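Local coordinates for virulence protein vsdE (PDB 5LQ6) that acts as a cysteine hydrolase effector of Salmonella that suppresses host immune responses and contributes to bacterial virulence, at residues Gln197-Lys200 with Lys201-Ser205. The protein carries 4 engineered substitutions. Sequence-based numbering, arbitrary orientation.
Sequences QEIK and KHFSS
Phe203 and His202 fold back onto Ile199 where a short surface helix of this papain-like (clan CA) hydrolase gives way to loop, a compact example of a chain turning out of a helix through i to i+3 hydrogen bonds. A type I beta turn runs from Lys200 to Phe203, closed by Phe203 N to Lys200 O at 3.1 Å with an N-H...O angle of 161°. One residue back, His202 N reaches Ile199 O at 3.0 Å; before that, Lys201 N meets Glu198 O at 3.2 Å, more bent at 141°. Three successive i+3 to i bonds thus grip Glu198 O, Ile199 O and Lys200 O.

The side chains follow this winding. Phe203 comes obliquely against the Ile199 carbonyl, with CD2 3.4 Å from Ile199 O, and its CE2 lies alongside Ile199 CG1 in a loose apolar contact; Phe209, in the strand that follows, meets the same ring edge-to-face. The imidazole of His202 approaches the Ile199 carbonyl too, CD2 lying 3.6 Å from Ile199 O. Its side chain lies close to a bound sodium ion, and its ring also meets that of Tyr155 of strand 147-157, in the four-stranded antiparallel sheet, so the turn is packed against that sheet.

The two lysines part company. Lys200 bends at chi3 and carries NZ to a salt bridge with Asp130 of helix 129-143. Lys201 instead curls back along the helix: with CG beside the backbone N and the chain bent at chi2 (-54°) and again at chi4, its aliphatic stem lies against the preceding carbonyls, placing CG 3.4 Å from Glu198 O and 3.6 Å from Gln197 O.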
loop_
_atom_site.group_PDB
_atom_site.type_symbol
_atom_site.label_atom_id
_atom_site.label_comp_id
_atom_site.label_asym_id
_atom_site.label_seq_id
_atom_site.Cartn_x
_atom_site.Cartn_y
_atom_site.Cartn_z
ATOM N N GLN A 197 -16.084 6.067 5.957
ATOM C CA GLN A 197 -17.017 7.078 5.411
ATOM C C GLN A 197 -16.263 8.073 4.565
ATOM O O GLN A 197 -16.702 8.473 3.472
ATOM C CB GLN A 197 -17.776 7.743 6.568
ATOM C CG GLN A 197 -18.664 8.934 6.219
ATOM C CD GLN A 197 -19.539 9.359 7.413
ATOM O OE1 GLN A 197 -19.332 10.401 8.027
ATOM N NE2 GLN A 197 -20.513 8.529 7.745
ATOM N N GLU A 198 -15.095 8.530 5.031
ATOM C CA GLU A 198 -14.353 9.556 4.324
ATOM C C GLU A 198 -13.815 8.995 3.028
ATOM O O GLU A 198 -13.904 9.655 1.985
ATOM C CB GLU A 198 -13.192 10.061 5.208
ATOM C CG GLU A 198 -13.689 11.033 6.243
ATOM C CD GLU A 198 -12.743 11.271 7.371
ATOM O OE1 GLU A 198 -11.676 10.623 7.468
ATOM O OE2 GLU A 198 -13.043 12.134 8.204
ATOM N N ILE A 199 -13.206 7.808 3.038
ATOM C CA ILE A 199 -12.625 7.300 1.818
ATOM C C ILE A 199 -13.691 6.961 0.769
ATOM O O ILE A 199 -13.447 7.094 -0.430
ATOM C CB ILE A 199 -11.646 6.151 2.140
ATOM C CG1 ILE A 199 -10.585 6.062 1.029
ATOM C CG2 ILE A 199 -12.399 4.883 2.432
ATOM C CD1 ILE A 199 -9.497 5.064 1.315
ATOM N N LYS A 200 -14.857 6.563 1.213
ATOM C CA LYS A 200 -15.993 6.277 0.309
ATOM C C LYS A 200 -16.379 7.487 -0.534
ATOM O O LYS A 200 -16.906 7.304 -1.652
ATOM C CB LYS A 200 -17.230 5.816 1.082
ATOM C CG LYS A 200 -17.155 4.403 1.593
ATOM C CD LYS A 200 -18.440 3.893 2.222
ATOM C CE LYS A 200 -19.460 3.583 1.132
ATOM N NZ LYS A 200 -20.596 2.837 1.710
ATOM N N LYS A 201 -16.120 8.701 -0.054
ATOM C CA LYS A 201 -16.369 9.933 -0.818
ATOM C C LYS A 201 -15.609 9.978 -2.106
ATOM O O LYS A 201 -16.026 10.655 -3.033
ATOM C CB LYS A 201 -16.008 11.191 -0.004
ATOM C CG LYS A 201 -16.768 11.354 1.299
ATOM C CD LYS A 201 -18.253 11.300 1.157
ATOM C CE LYS A 201 -18.935 11.608 2.503
ATOM N NZ LYS A 201 -18.127 12.535 3.374
ATOM N N HIS A 202 -14.508 9.231 -2.194
ATOM C CA HIS A 202 -13.662 9.246 -3.374
ATOM C C HIS A 202 -14.068 8.188 -4.396
ATOM O O HIS A 202 -13.365 8.044 -5.407
ATOM C CB HIS A 202 -12.204 9.065 -3.004
ATOM C CG HIS A 202 -11.729 10.044 -2.007
ATOM N ND1 HIS A 202 -11.816 11.399 -2.226
ATOM C CD2 HIS A 202 -11.140 9.881 -0.798
ATOM C CE1 HIS A 202 -11.344 12.031 -1.168
ATOM N NE2 HIS A 202 -10.912 11.132 -0.309
ATOM N N PHE A 203 -15.187 7.508 -4.172
ATOM C CA PHE A 203 -15.695 6.532 -5.164
ATOM C C PHE A 203 -17.156 6.770 -5.512
ATOM O O PHE A 203 -17.949 7.129 -4.662
ATOM C CB PHE A 203 -15.493 5.119 -4.631
ATOM C CG PHE A 203 -14.073 4.810 -4.324
ATOM C CD1 PHE A 203 -13.184 4.485 -5.352
ATOM C CD2 PHE A 203 -13.627 4.853 -3.031
ATOM C CE1 PHE A 203 -11.890 4.194 -5.063
ATOM C CE2 PHE A 203 -12.283 4.582 -2.740
ATOM C CZ PHE A 203 -11.430 4.298 -3.768
ATOM N N SER A 204 -17.494 6.585 -6.798
ATOM C CA SER A 204 -18.891 6.281 -7.211
ATOM C C SER A 204 -19.037 4.763 -7.382
ATOM O O SER A 204 -18.113 3.980 -7.066
ATOM C CB SER A 204 -19.239 6.960 -8.534
ATOM O OG SER A 204 -18.792 6.154 -9.618
ATOM N N SER A 205 -20.187 4.332 -7.901
ATOM C CA SER A 205 -20.445 2.902 -8.122
ATOM C C SER A 205 -19.531 2.327 -9.207
ATOM O O SER A 205 -19.278 1.138 -9.251
ATOM C CB SER A 205 -21.932 2.662 -8.490
ATOM O OG SER A 205 -22.801 3.357 -7.600
#